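Local coordinates for Lmo0325 protein (Listeria monocytogenes EGD-e, PDB 4RYK), which probably binds DNA as a transcriptional regulator of the Rgg type, pairing a helix-turn-helix domain with an all-helical C-terminal domain, at residues K104-R109 against V115-L120; K147-Y152 against S172-E177; A208-E213 against N224-K229. All blocks are in the same frame, centred on the assembly; numbering follows the deposited sequence.

Contact 1: K104-R109 against V115-L120; sequences KITLER and VRKAIL
Ile105 and Lys117 meet inside an antiparallel helical hairpin, in which helix 95-108 turns back through a short connection into helix 113-132 within the Rgg-type C-terminal domain. The two short axes stand 10.7 Å apart and run at 156° to each other, a spacing wide enough to be bridged by long side chains. Lys117 does most of the bridging. Its aliphatic part slides past Ile105 in the opposite direction, with Lys117 CG 3.7 Å from Ile105 CD1. Ile105 holds CG1 between its own backbone N and carbonyl carbon (chi1 72°), and from there the extended branch carries CD1 across to the second helix. CD1 also meets Leu120 CD1 tip to tip at 3.6 Å, and Leu120 in turn rests on Met98, Leu101 and Leu102 of the first helix. Further along, the lysine chain crosses Thr106 at about a right angle, with Lys117 CD 3.6 Å from Thr106 OG1; that hydroxyl is weakly hydrogen-bonded to the carbonyl of Leu102. Bends at the last two torsions of Lys117 turn NZ toward Arg109, the first residue beyond helix 95-108, whose poor order leaves this approach uncertain. The ammonium group has weak polar partners in Ser113 and Glu114. Thus the methylenes of Lys117 supply much of the interface while its charge lies toward the turn. Ile119 and Leu120 also touch Phe86 of helix 82-91. Such an antiparallel pair, packed on its neighbours, is consistent with the TPR-like helical fold expected of Rgg C-terminal domains.

Contact 2: K147-Y152 against S172-E177; sequences KIIHDY and SFFEEE
The turn leading from helix 161-170 into helix 176-193 lays two consecutive phenylalanines, Phe173 and Phe174, against helix 143-153, an apolar and partly buried contact within the Rgg-type C-terminal domain. Ile149 meets both and gives each a different branch. Its CD1 approaches Phe173 CE2 at 3.8 Å, while its CG2 comes to the edge of the Phe174 ring, near the ring plane, 4.1 Å from CZ. A chi1 of -67° sets CG1 beside the backbone N and CG2 anti to it, and the extended second torsion carries CD1 on to Phe173. Phe174 also reaches the helix backbone: its CE1 is 3.7 Å from His150 CA, and the same carbon lies 3.9 Å from His150 CB. Beyond the pair, Phe174 packs edge-to-face with Phe182 and touches Phe167, whereas Phe173 rests on Thr122 of helix 113-132.

The imidazole of His150 is held from its own helix. ND1 donates to Asp151 OD1 at 2.8 Å, with an N-H...O angle of 163° and the acceptor almost exactly in the ring plane. The oxygen is met on its anti side, somewhat out of the carboxylate plane. The other oxygen, Asp151 OD2, receives Lys147 NZ through its syn lone pair in a 3.0 Å salt bridge, one turn along the helix. Trp154 and Val178 also touch His150.

The chemistry therefore divides in two: purely apolar contacts join the turn to the helix, while a Lys-Asp-His chain confined to helix 143-153 fixes the rotation of the imidazole beside them. The carboxylate would probably favour a proton on ND1.

Contact 3: A208-E213 against N224-K229; sequences ANLTDE and NLVLEK
Thr211 overlaps Val226 at the point where helices 197-216 and 220-235 come nearest in these segments, with Thr211 CA and Val226 CA 5.7 Å apart. The two side chains slide past each other in opposite directions, and the threonine hydroxyl lies against a methyl group: Thr211 OG1 is 3.2 Å from Val226 CG1, a close fit. With chi1 at -58°, OG1 sits beside the backbone N of Thr211, from where it hydrogen-bonds to the carbonyl oxygen of Phe207 one turn back. The hydroxyl thus has its polar partner within its own helix, although it faces the neighbour. Leu227 N also comes within 3.5 Å of Thr211 OG1, but the angle is too poor for a hydrogen bond.

The methyl branch of Thr211 takes the other direction. Its CG2 comes to 4.2 Å from Leu227 CB as the two side chains cross obliquely. Leu227 then continues to Gln253 and Ile256 of helix 243-259. On the other flank, Leu210 CB touches Val226 CG1 at 3.9 Å, so this single methyl meets both Leu210 and Thr211. Tyr183 of helix 176-193 packs on Leu210 as well as on Val226, while Phe207 and Leu214 add further cover to the valine. A bound PEG fragment, probably from the crystallisation liquor, lies about 4 Å from the Val226 side chain.

Small beta-branched residues at the interface go with the close spacing: the short axes approach to 8.7 Å and run at 157° to each other. Such an antiparallel pair, flanked by the helix before it and the helix after it, is consistent with the TPR-like helical fold expected of the Rgg C-terminal domain.

How the contacts relate
From the N terminus the three contacts follow one another in series; none nests within or crosses another. Contact 1 closes the short turn between helices 95-108 and 113-132. Contact 2 spans a longer excursion, through helix 161-170, before the chain returns to helix 143-153. Contact 3 closes the connection between helices 197-216 and 220-235. Contacts 1 and 2 touch directly: Val115 meets Tyr152, Ala118 packs on Ile148, and both Ala118 and Ile119 reach Ile149. Contact 3 touches neither, its nearest atoms about 7 Å from contact 2 and about 13 Å from contact 1. Helix 176-193, entered at contact 2, connects the regions by packing Tyr183 against contact 3.

Contact 1: K104-R109 against V115-L120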
ATOM      1  N   LYS A 104       3.528  14.675 -25.043  1.00 61.83           N
ATOM      2  CA  LYS A 104       2.149  14.286 -24.750  1.00 66.45           C
ATOM      3  C   LYS A 104       1.465  15.277 -23.820  1.00 70.31           C
ATOM      4  O   LYS A 104       0.453  15.857 -24.183  1.00 76.53           O
ATOM      5  CB  LYS A 104       2.095  12.884 -24.147  1.00 72.27           C
ATOM      6  CG  LYS A 104       0.735  12.500 -23.564  1.00 77.60           C
ATOM      7  CD  LYS A 104       0.516  10.992 -23.507  1.00 80.31           C
ATOM      8  CE  LYS A 104       1.475  10.289 -22.560  1.00 80.27           C
ATOM      9  NZ  LYS A 104       1.008  10.346 -21.146  1.00 79.42           N
ATOM     10  N   ILE A 105       2.031  15.498 -22.634  1.00 66.51           N
ATOM     11  CA  ILE A 105       1.400  16.387 -21.660  1.00 67.29           C
ATOM     12  C   ILE A 105       1.313  17.822 -22.166  1.00 66.52           C
ATOM     13  O   ILE A 105       0.458  18.590 -21.753  1.00 71.42           O
ATOM     14  CB  ILE A 105       2.073  16.348 -20.256  1.00 67.23           C
ATOM     15  CG1 ILE A 105       3.418  17.026 -20.243  1.00 68.13           C
ATOM     16  CG2 ILE A 105       2.264  14.923 -19.752  1.00 65.72           C
ATOM     17  CD1 ILE A 105       4.109  16.834 -18.923  1.00 72.10           C
ATOM     18  N   THR A 106       2.208  18.177 -23.062  1.00 65.26           N
ATOM     19  CA  THR A 106       2.121  19.443 -23.743  1.00 72.63           C
ATOM     20  C   THR A 106       0.841  19.581 -24.584  1.00 82.62           C
ATOM     21  O   THR A 106       0.260  20.658 -24.613  1.00 83.27           O
ATOM     22  CB  THR A 106       3.381  19.666 -24.600  1.00 73.38           C
ATOM     23  OG1 THR A 106       4.403  20.214 -23.763  1.00 71.04           O
ATOM     24  CG2 THR A 106       3.125  20.607 -25.756  1.00 76.28           C
ATOM     25  N   LEU A 107       0.404  18.517 -25.264  1.00 88.96           N
ATOM     26  CA  LEU A 107      -0.801  18.610 -26.119  1.00 91.72           C
ATOM     27  C   LEU A 107      -2.111  18.805 -25.334  1.00 92.11           C
ATOM     28  O   LEU A 107      -3.034  19.453 -25.811  1.00 93.16           O
ATOM     29  CB  LEU A 107      -0.901  17.414 -27.066  1.00 85.83           C
ATOM     30  CG  LEU A 107       0.303  17.334 -27.997  1.00 88.79           C
ATOM     31  CD1 LEU A 107       0.112  16.155 -28.939  1.00 88.32           C
ATOM     32  CD2 LEU A 107       0.544  18.650 -28.752  1.00 87.57           C
ATOM     33  N   GLU A 108      -2.189  18.270 -24.128  1.00 95.15           N
ATOM     34  CA  GLU A 108      -3.286  18.634 -23.228  1.00102.02           C
ATOM     35  C   GLU A 108      -3.229  20.150 -22.865  1.00107.55           C
ATOM     36  O   GLU A 108      -4.243  20.845 -22.891  1.00107.04           O
ATOM     37  CB  GLU A 108      -3.254  17.747 -21.970  1.00 97.18           C
ATOM     38  CG  GLU A 108      -3.013  18.492 -20.670  1.00 99.54           C
ATOM     39  CD  GLU A 108      -2.178  17.724 -19.681  1.00103.17           C
ATOM     40  OE1 GLU A 108      -2.303  16.482 -19.641  1.00 99.48           O
ATOM     41  OE2 GLU A 108      -1.395  18.377 -18.951  1.00107.08           O
ATOM     42  N   ARG A 109      -2.026  20.636 -22.543  1.00116.66           N
ATOM     43  CA  ARG A 109      -1.764  22.010 -22.040  1.00120.52           C
ATOM     44  C   ARG A 109      -2.807  22.652 -21.122  1.00113.00           C
ATOM     45  O   ARG A 109      -3.221  23.788 -21.301  1.00109.76           O
ATOM     46  CB  ARG A 109      -1.381  22.965 -23.166  1.00125.91           C
ATOM     47  CG  ARG A 109       0.080  23.416 -23.127  1.00122.98           C
ATOM     48  CD  ARG A 109       0.475  24.180 -24.385  1.00123.14           C
ATOM     49  NE  ARG A 109       0.188  23.413 -25.605  1.00129.26           N
ATOM     50  CZ  ARG A 109      -0.981  23.392 -26.263  1.00131.50           C
ATOM     51  NH1 ARG A 109      -2.039  24.101 -25.845  1.00129.17           N
ATOM     52  NH2 ARG A 109      -1.094  22.637 -27.355  1.00124.85           N
ATOM     53  N   VAL A 115       4.464  22.928 -13.873  1.00 41.01           N
ATOM     54  CA  VAL A 115       5.491  22.415 -12.953  1.00 40.77           C
ATOM     55  C   VAL A 115       5.954  21.060 -13.394  1.00 38.72           C
ATOM     56  O   VAL A 115       7.129  20.790 -13.397  1.00 38.94           O
ATOM     57  CB  VAL A 115       4.999  22.320 -11.526  1.00 44.24           C
ATOM     58  CG1 VAL A 115       6.108  21.879 -10.597  1.00 48.12           C
ATOM     59  CG2 VAL A 115       4.585  23.670 -11.120  1.00 49.11           C
ATOM     60  N   ARG A 116       5.032  20.205 -13.803  1.00 41.67           N
ATOM     61  CA  ARG A 116       5.438  18.876 -14.274  1.00 41.09           C
ATOM     62  C   ARG A 116       6.278  18.989 -15.503  1.00 39.36           C
ATOM     63  O   ARG A 116       7.293  18.286 -15.640  1.00 40.89           O
ATOM     64  CB  ARG A 116       4.223  17.999 -14.509  1.00 41.67           C
ATOM     65  CG  ARG A 116       3.607  17.553 -13.196  1.00 39.62           C
ATOM     66  CD  ARG A 116       2.405  16.660 -13.428  1.00 41.64           C
ATOM     67  NE  ARG A 116       1.812  16.085 -12.208  1.00 40.42           N
ATOM     68  CZ  ARG A 116       0.887  15.130 -12.257  1.00 42.04           C
ATOM     69  NH1 ARG A 116       0.474  14.673 -13.436  1.00 39.51           N
ATOM     70  NH2 ARG A 116       0.349  14.644 -11.150  1.00 42.08           N
ATOM     71  N   LYS A 117       5.894  19.877 -16.399  1.00 40.25           N
ATOM     72  CA  LYS A 117       6.721  20.116 -17.606  1.00 41.69           C
ATOM     73  C   LYS A 117       8.086  20.646 -17.265  1.00 42.31           C
ATOM     74  O   LYS A 117       9.074  20.231 -17.860  1.00 39.97           O
ATOM     75  CB  LYS A 117       6.040  21.065 -18.559  1.00 47.31           C
ATOM     76  CG  LYS A 117       4.819  20.422 -19.178  1.00 53.50           C
ATOM     77  CD  LYS A 117       4.253  21.233 -20.326  1.00 64.01           C
ATOM     78  CE  LYS A 117       3.479  22.440 -19.865  1.00 72.09           C
ATOM     79  NZ  LYS A 117       2.270  22.589 -20.735  1.00 85.86           N
ATOM     80  N   ALA A 118       8.153  21.532 -16.275  1.00 39.72           N
ATOM     81  CA  ALA A 118       9.458  22.076 -15.878  1.00 41.32           C
ATOM     82  C   ALA A 118      10.340  20.958 -15.339  1.00 40.69           C
ATOM     83  O   ALA A 118      11.537  20.889 -15.596  1.00 41.43           O
ATOM     84  CB  ALA A 118       9.286  23.205 -14.862  1.00 40.14           C
ATOM     85  N   ILE A 119       9.744  20.030 -14.608  1.00 41.91           N
ATOM     86  CA  ILE A 119      10.531  18.925 -14.054  1.00 39.97           C
ATOM     87  C   ILE A 119      11.138  18.081 -15.167  1.00 39.02           C
ATOM     88  O   ILE A 119      12.335  17.759 -15.177  1.00 43.99           O
ATOM     89  CB  ILE A 119       9.684  18.091 -13.062  1.00 43.84           C
ATOM     90  CG1 ILE A 119       9.629  18.842 -11.718  1.00 45.16           C
ATOM     91  CG2 ILE A 119      10.281  16.717 -12.819  1.00 41.05           C
ATOM     92  CD1 ILE A 119       8.502  18.380 -10.857  1.00 51.28           C
ATOM     93  N   LEU A 120      10.311  17.755 -16.126  1.00 39.05           N
ATOM     94  CA  LEU A 120      10.748  16.995 -17.243  1.00 42.50           C
ATOM     95  C   LEU A 120      11.839  17.728 -18.039  1.00 44.87           C
ATOM     96  O   LEU A 120      12.829  17.128 -18.428  1.00 44.07           O
ATOM     97  CB  LEU A 120       9.550  16.732 -18.140  1.00 47.46           C
ATOM     98  CG  LEU A 120       8.725  15.471 -17.946  1.00 53.19           C
ATOM     99  CD1 LEU A 120       7.493  15.559 -18.828  1.00 57.24           C
ATOM    100  CD2 LEU A 120       9.509  14.233 -18.335  1.00 58.11           C
TER

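Contact 2: K147-Y152 against S172-E177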
ATOM      1  N   LYS A 147      12.890  28.322 -11.403  1.00 49.91           N
ATOM      2  CA  LYS A 147      11.988  29.346 -10.934  1.00 49.28           C
ATOM      3  C   LYS A 147      10.529  28.881 -10.943  1.00 44.98           C
ATOM      4  O   LYS A 147       9.761  29.162 -10.017  1.00 42.48           O
ATOM      5  CB  LYS A 147      12.138  30.586 -11.794  1.00 52.26           C
ATOM      6  CG  LYS A 147      11.227  31.726 -11.378  1.00 54.10           C
ATOM      7  CD  LYS A 147      11.599  32.983 -12.152  1.00 58.79           C
ATOM      8  CE  LYS A 147      10.405  33.917 -12.315  1.00 61.34           C
ATOM      9  NZ  LYS A 147       9.942  34.356 -10.982  1.00 59.79           N
ATOM     10  N   ILE A 148      10.123  28.206 -12.002  1.00 43.96           N
ATOM     11  CA  ILE A 148       8.747  27.716 -12.065  1.00 43.17           C
ATOM     12  C   ILE A 148       8.446  26.768 -10.894  1.00 39.14           C
ATOM     13  O   ILE A 148       7.401  26.822 -10.282  1.00 38.06           O
ATOM     14  CB  ILE A 148       8.475  27.033 -13.409  1.00 46.26           C
ATOM     15  CG1 ILE A 148       8.237  28.091 -14.479  1.00 49.12           C
ATOM     16  CG2 ILE A 148       7.250  26.119 -13.335  1.00 45.69           C
ATOM     17  CD1 ILE A 148       8.328  27.534 -15.894  1.00 55.17           C
ATOM     18  N   ILE A 149       9.380  25.901 -10.593  1.00 38.19           N
ATOM     19  CA  ILE A 149       9.183  24.910  -9.554  1.00 38.86           C
ATOM     20  C   ILE A 149       9.187  25.605  -8.191  1.00 38.70           C
ATOM     21  O   ILE A 149       8.309  25.401  -7.377  1.00 35.87           O
ATOM     22  CB  ILE A 149      10.297  23.850  -9.618  1.00 39.62           C
ATOM     23  CG1 ILE A 149      10.152  23.055 -10.908  1.00 41.52           C
ATOM     24  CG2 ILE A 149      10.242  22.945  -8.379  1.00 40.05           C
ATOM     25  CD1 ILE A 149      11.440  22.370 -11.329  1.00 43.96           C
ATOM     26  N   HIS A 150      10.177  26.459  -7.972  1.00 39.61           N
ATOM     27  CA  HIS A 150      10.228  27.257  -6.751  1.00 40.92           C
ATOM     28  C   HIS A 150       8.929  28.011  -6.511  1.00 38.20           C
ATOM     29  O   HIS A 150       8.391  28.005  -5.390  1.00 39.16           O
ATOM     30  CB  HIS A 150      11.377  28.273  -6.782  1.00 43.46           C
ATOM     31  CG  HIS A 150      11.298  29.259  -5.674  1.00 44.86           C
ATOM     32  ND1 HIS A 150      10.555  30.423  -5.767  1.00 47.34           N
ATOM     33  CD2 HIS A 150      11.779  29.216  -4.412  1.00 46.86           C
ATOM     34  CE1 HIS A 150      10.617  31.072  -4.613  1.00 48.04           C
ATOM     35  NE2 HIS A 150      11.363  30.368  -3.778  1.00 49.10           N
ATOM     36  N   ASP A 151       8.454  28.671  -7.555  1.00 37.24           N
ATOM     37  CA  ASP A 151       7.309  29.570  -7.407  1.00 39.51           C
ATOM     38  C   ASP A 151       5.995  28.820  -7.230  1.00 39.25           C
ATOM     39  O   ASP A 151       5.054  29.374  -6.679  1.00 38.99           O
ATOM     40  CB  ASP A 151       7.150  30.484  -8.609  1.00 39.33           C
ATOM     41  CG  ASP A 151       8.229  31.562  -8.689  1.00 42.71           C
ATOM     42  OD1 ASP A 151       9.013  31.700  -7.741  1.00 42.40           O
ATOM     43  OD2 ASP A 151       8.286  32.245  -9.717  1.00 42.72           O
ATOM     44  N   TYR A 152       5.905  27.604  -7.741  1.00 37.64           N
ATOM     45  CA  TYR A 152       4.739  26.771  -7.466  1.00 37.80           C
ATOM     46  C   TYR A 152       4.628  26.431  -5.964  1.00 36.68           C
ATOM     47  O   TYR A 152       3.577  26.538  -5.362  1.00 37.89           O
ATOM     48  CB  TYR A 152       4.820  25.454  -8.264  1.00 39.59           C
ATOM     49  CG  TYR A 152       3.699  24.501  -7.892  1.00 39.61           C
ATOM     50  CD1 TYR A 152       2.396  24.735  -8.331  1.00 42.81           C
ATOM     51  CD2 TYR A 152       3.920  23.410  -7.074  1.00 39.26           C
ATOM     52  CE1 TYR A 152       1.336  23.920  -7.959  1.00 43.99           C
ATOM     53  CE2 TYR A 152       2.878  22.541  -6.728  1.00 38.03           C
ATOM     54  CZ  TYR A 152       1.584  22.788  -7.176  1.00 44.50           C
ATOM     55  OH  TYR A 152       0.496  21.975  -6.808  1.00 45.56           O
ATOM     56  N   SER A 172      17.428  20.347  -4.689  1.00 54.39           N
ATOM     57  CA  SER A 172      18.742  20.925  -4.907  1.00 58.46           C
ATOM     58  C   SER A 172      18.642  22.286  -5.638  1.00 58.02           C
ATOM     59  O   SER A 172      19.605  23.032  -5.704  1.00 57.36           O
ATOM     60  CB  SER A 172      19.629  19.919  -5.682  1.00 63.16           C
ATOM     61  OG  SER A 172      19.200  19.755  -7.043  1.00 64.97           O
ATOM     62  N   PHE A 173      17.473  22.620  -6.178  1.00 61.02           N
ATOM     63  CA  PHE A 173      17.308  23.913  -6.832  1.00 62.66           C
ATOM     64  C   PHE A 173      17.188  25.089  -5.881  1.00 59.09           C
ATOM     65  O   PHE A 173      17.282  26.216  -6.313  1.00 64.77           O
ATOM     66  CB  PHE A 173      16.094  23.919  -7.756  1.00 64.78           C
ATOM     67  CG  PHE A 173      16.093  22.806  -8.768  1.00 72.87           C
ATOM     68  CD1 PHE A 173      17.281  22.319  -9.297  1.00 76.31           C
ATOM     69  CD2 PHE A 173      14.902  22.255  -9.195  1.00 68.85           C
ATOM     70  CE1 PHE A 173      17.272  21.306 -10.236  1.00 83.57           C
ATOM     71  CE2 PHE A 173      14.886  21.245 -10.132  1.00 76.11           C
ATOM     72  CZ  PHE A 173      16.068  20.759 -10.650  1.00 80.70           C
ATOM     73  N   PHE A 174      16.986  24.857  -4.598  1.00 55.50           N
ATOM     74  CA  PHE A 174      16.659  25.956  -3.697  1.00 51.96           C
ATOM     75  C   PHE A 174      17.830  26.277  -2.789  1.00 53.49           C
ATOM     76  O   PHE A 174      18.606  25.396  -2.450  1.00 56.50           O
ATOM     77  CB  PHE A 174      15.471  25.595  -2.836  1.00 51.79           C
ATOM     78  CG  PHE A 174      14.345  24.917  -3.580  1.00 49.66           C
ATOM     79  CD1 PHE A 174      13.810  25.471  -4.719  1.00 52.26           C
ATOM     80  CD2 PHE A 174      13.811  23.749  -3.098  1.00 51.14           C
ATOM     81  CE1 PHE A 174      12.754  24.853  -5.373  1.00 47.74           C
ATOM     82  CE2 PHE A 174      12.781  23.094  -3.763  1.00 54.17           C
ATOM     83  CZ  PHE A 174      12.243  23.670  -4.906  1.00 49.91           C
ATOM     84  N   GLU A 175      17.928  27.531  -2.362  1.00 52.72           N
ATOM     85  CA  GLU A 175      18.848  27.884  -1.281  1.00 52.67           C
ATOM     86  C   GLU A 175      18.475  27.135  -0.005  1.00 49.32           C
ATOM     87  O   GLU A 175      17.315  26.722   0.203  1.00 44.11           O
ATOM     88  CB  GLU A 175      18.762  29.373  -0.964  1.00 59.66           C
ATOM     89  CG  GLU A 175      19.001  30.254  -2.162  1.00 69.46           C
ATOM     90  CD  GLU A 175      18.993  31.720  -1.800  1.00 82.01           C
ATOM     91  OE1 GLU A 175      17.980  32.194  -1.207  1.00 87.32           O
ATOM     92  OE2 GLU A 175      20.007  32.385  -2.113  1.00 83.03           O
ATOM     93  N   GLU A 176      19.454  27.010   0.872  1.00 48.48           N
ATOM     94  CA  GLU A 176      19.300  26.262   2.091  1.00 50.40           C
ATOM     95  C   GLU A 176      18.160  26.773   2.943  1.00 45.99           C
ATOM     96  O   GLU A 176      17.407  25.979   3.487  1.00 43.56           O
ATOM     97  CB  GLU A 176      20.579  26.262   2.897  1.00 54.46           C
ATOM     98  CG  GLU A 176      20.519  25.264   4.047  1.00 67.69           C
ATOM     99  CD  GLU A 176      21.889  24.993   4.686  1.00 79.73           C
ATOM    100  OE1 GLU A 176      22.934  25.355   4.101  1.00 94.64           O
ATOM    101  OE2 GLU A 176      21.937  24.408   5.783  1.00 88.53           O
ATOM    102  N   GLU A 177      17.996  28.087   3.041  1.00 42.71           N
ATOM    103  CA  GLU A 177      16.941  28.610   3.883  1.00 42.78           C
ATOM    104  C   GLU A 177      15.573  28.145   3.391  1.00 40.96           C
ATOM    105  O   GLU A 177      14.695  27.835   4.168  1.00 39.61           O
ATOM    106  CB  GLU A 177      16.973  30.132   3.902  1.00 45.67           C
ATOM    107  CG  GLU A 177      16.073  30.725   4.952  1.00 46.44           C
ATOM    108  CD  GLU A 177      15.869  32.247   4.767  1.00 52.19           C
ATOM    109  OE1 GLU A 177      16.766  32.981   4.222  1.00 49.79           O
ATOM    110  OE2 GLU A 177      14.754  32.687   5.143  1.00 50.77           O
TER

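Contact 3: A208-E213 against N224-K229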
ATOM      1  N   ALA A 208      14.904   9.082   3.453  1.00 36.56           N
ATOM      2  CA  ALA A 208      16.146   8.341   3.147  1.00 38.12           C
ATOM      3  C   ALA A 208      17.064   9.148   2.250  1.00 36.35           C
ATOM      4  O   ALA A 208      18.248   9.279   2.541  1.00 36.98           O
ATOM      5  CB  ALA A 208      15.830   7.052   2.453  1.00 35.26           C
ATOM      6  N   ASN A 209      16.498   9.705   1.178  1.00 38.41           N
ATOM      7  CA  ASN A 209      17.273  10.548   0.248  1.00 41.53           C
ATOM      8  C   ASN A 209      17.904  11.753   0.883  1.00 40.87           C
ATOM      9  O   ASN A 209      19.065  12.072   0.608  1.00 40.27           O
ATOM     10  CB  ASN A 209      16.446  11.003  -0.948  1.00 43.18           C
ATOM     11  CG  ASN A 209      16.205   9.885  -1.945  1.00 48.93           C
ATOM     12  OD1 ASN A 209      16.787   8.815  -1.871  1.00 49.97           O
ATOM     13  ND2 ASN A 209      15.348  10.143  -2.894  1.00 53.41           N
ATOM     14  N   LEU A 210      17.147  12.432   1.727  1.00 40.51           N
ATOM     15  CA  LEU A 210      17.689  13.599   2.421  1.00 42.32           C
ATOM     16  C   LEU A 210      18.787  13.226   3.406  1.00 42.68           C
ATOM     17  O   LEU A 210      19.811  13.918   3.499  1.00 40.50           O
ATOM     18  CB  LEU A 210      16.610  14.296   3.205  1.00 44.36           C
ATOM     19  CG  LEU A 210      15.519  14.939   2.367  1.00 49.48           C
ATOM     20  CD1 LEU A 210      14.495  15.583   3.303  1.00 52.15           C
ATOM     21  CD2 LEU A 210      16.090  15.963   1.382  1.00 53.66           C
ATOM     22  N   THR A 211      18.572  12.134   4.145  1.00 39.93           N
ATOM     23  CA  THR A 211      19.536  11.716   5.138  1.00 40.91           C
ATOM     24  C   THR A 211      20.851  11.432   4.420  1.00 43.03           C
ATOM     25  O   THR A 211      21.925  11.827   4.871  1.00 46.16           O
ATOM     26  CB  THR A 211      19.060  10.488   5.908  1.00 39.95           C
ATOM     27  OG1 THR A 211      17.808  10.754   6.552  1.00 40.79           O
ATOM     28  CG2 THR A 211      20.029  10.085   6.941  1.00 43.48           C
ATOM     29  N   ASP A 212      20.753  10.714   3.315  1.00 45.48           N
ATOM     30  CA  ASP A 212      21.910  10.346   2.513  1.00 49.34           C
ATOM     31  C   ASP A 212      22.643  11.608   2.072  1.00 50.84           C
ATOM     32  O   ASP A 212      23.869  11.721   2.209  1.00 52.13           O
ATOM     33  CB  ASP A 212      21.466   9.540   1.286  1.00 51.41           C
ATOM     34  CG  ASP A 212      22.643   9.070   0.427  1.00 57.98           C
ATOM     35  OD1 ASP A 212      23.191   9.888  -0.327  1.00 66.07           O
ATOM     36  OD2 ASP A 212      23.021   7.885   0.490  1.00 59.41           O
ATOM     37  N   GLU A 213      21.890  12.574   1.570  1.00 50.76           N
ATOM     38  CA  GLU A 213      22.525  13.806   1.049  1.00 54.61           C
ATOM     39  C   GLU A 213      23.138  14.645   2.157  1.00 51.48           C
ATOM     40  O   GLU A 213      24.178  15.282   1.968  1.00 51.26           O
ATOM     41  CB  GLU A 213      21.535  14.632   0.224  1.00 58.40           C
ATOM     42  CG  GLU A 213      22.221  15.596  -0.741  1.00 74.74           C
ATOM     43  CD  GLU A 213      23.024  14.843  -1.789  1.00 81.96           C
ATOM     44  OE1 GLU A 213      22.404  14.133  -2.619  1.00 97.02           O
ATOM     45  OE2 GLU A 213      24.268  14.917  -1.741  1.00 80.83           O
ATOM     46  N   ASN A 224      20.869  13.608  11.562  1.00 44.91           N
ATOM     47  CA  ASN A 224      20.228  12.990  12.715  1.00 45.88           C
ATOM     48  C   ASN A 224      18.777  13.346  12.791  1.00 45.84           C
ATOM     49  O   ASN A 224      17.949  12.491  13.065  1.00 43.73           O
ATOM     50  CB  ASN A 224      20.935  13.371  14.031  1.00 48.92           C
ATOM     51  CG  ASN A 224      22.104  12.440  14.337  1.00 50.26           C
ATOM     52  OD1 ASN A 224      21.913  11.241  14.427  1.00 51.81           O
ATOM     53  ND2 ASN A 224      23.311  12.970  14.429  1.00 47.56           N
ATOM     54  N   LEU A 225      18.442  14.593  12.508  1.00 47.37           N
ATOM     55  CA  LEU A 225      17.022  14.959  12.571  1.00 49.99           C
ATOM     56  C   LEU A 225      16.203  14.202  11.564  1.00 46.90           C
ATOM     57  O   LEU A 225      15.127  13.663  11.878  1.00 45.66           O
ATOM     58  CB  LEU A 225      16.826  16.464  12.373  1.00 51.92           C
ATOM     59  CG  LEU A 225      17.400  17.264  13.545  1.00 58.42           C
ATOM     60  CD1 LEU A 225      17.384  18.755  13.268  1.00 57.98           C
ATOM     61  CD2 LEU A 225      16.699  16.930  14.862  1.00 59.07           C
ATOM     62  N   VAL A 226      16.696  14.172  10.331  1.00 43.09           N
ATOM     63  CA  VAL A 226      15.963  13.529   9.262  1.00 41.42           C
ATOM     64  C   VAL A 226      15.905  11.998   9.450  1.00 43.08           C
ATOM     65  O   VAL A 226      14.872  11.385   9.214  1.00 40.15           O
ATOM     66  CB  VAL A 226      16.541  13.890   7.894  1.00 41.32           C
ATOM     67  CG1 VAL A 226      15.756  13.195   6.808  1.00 41.55           C
ATOM     68  CG2 VAL A 226      16.459  15.393   7.662  1.00 43.16           C
ATOM     69  N   LEU A 227      17.009  11.400   9.893  1.00 43.83           N
ATOM     70  CA  LEU A 227      17.020   9.985  10.211  1.00 42.56           C
ATOM     71  C   LEU A 227      15.948   9.637  11.232  1.00 44.57           C
ATOM     72  O   LEU A 227      15.248   8.620  11.085  1.00 40.59           O
ATOM     73  CB  LEU A 227      18.394   9.529  10.730  1.00 43.08           C
ATOM     74  CG  LEU A 227      18.489   8.083  11.241  1.00 43.43           C
ATOM     75  CD1 LEU A 227      18.141   7.064  10.169  1.00 44.13           C
ATOM     76  CD2 LEU A 227      19.874   7.760  11.729  1.00 46.20           C
ATOM     77  N   GLU A 228      15.802  10.459  12.265  1.00 44.44           N
ATOM     78  CA  GLU A 228      14.782  10.191  13.289  1.00 45.66           C
ATOM     79  C   GLU A 228      13.380  10.129  12.641  1.00 44.77           C
ATOM     80  O   GLU A 228      12.510   9.326  13.038  1.00 40.24           O
ATOM     81  CB  GLU A 228      14.913  11.238  14.394  1.00 55.96           C
ATOM     82  CG  GLU A 228      13.805  11.306  15.434  1.00 72.38           C
ATOM     83  CD  GLU A 228      13.735  12.678  16.183  1.00 88.89           C
ATOM     84  OE1 GLU A 228      14.775  13.414  16.292  1.00 81.96           O
ATOM     85  OE2 GLU A 228      12.610  13.019  16.664  1.00 90.46           O
ATOM     86  N   LYS A 229      13.154  10.940  11.613  1.00 40.87           N
ATOM     87  CA  LYS A 229      11.880  10.910  10.907  1.00 41.31           C
ATOM     88  C   LYS A 229      11.732   9.669  10.073  1.00 39.47           C
ATOM     89  O   LYS A 229      10.645   9.139   9.949  1.00 38.26           O
ATOM     90  CB  LYS A 229      11.725  12.076   9.950  1.00 41.96           C
ATOM     91  CG  LYS A 229      11.653  13.432  10.623  1.00 44.40           C
ATOM     92  CD  LYS A 229      10.341  13.672  11.347  1.00 47.56           C
ATOM     93  CE  LYS A 229      10.671  14.558  12.543  1.00 53.28           C
ATOM     94  NZ  LYS A 229       9.480  15.204  13.037  1.00 58.89           N
TER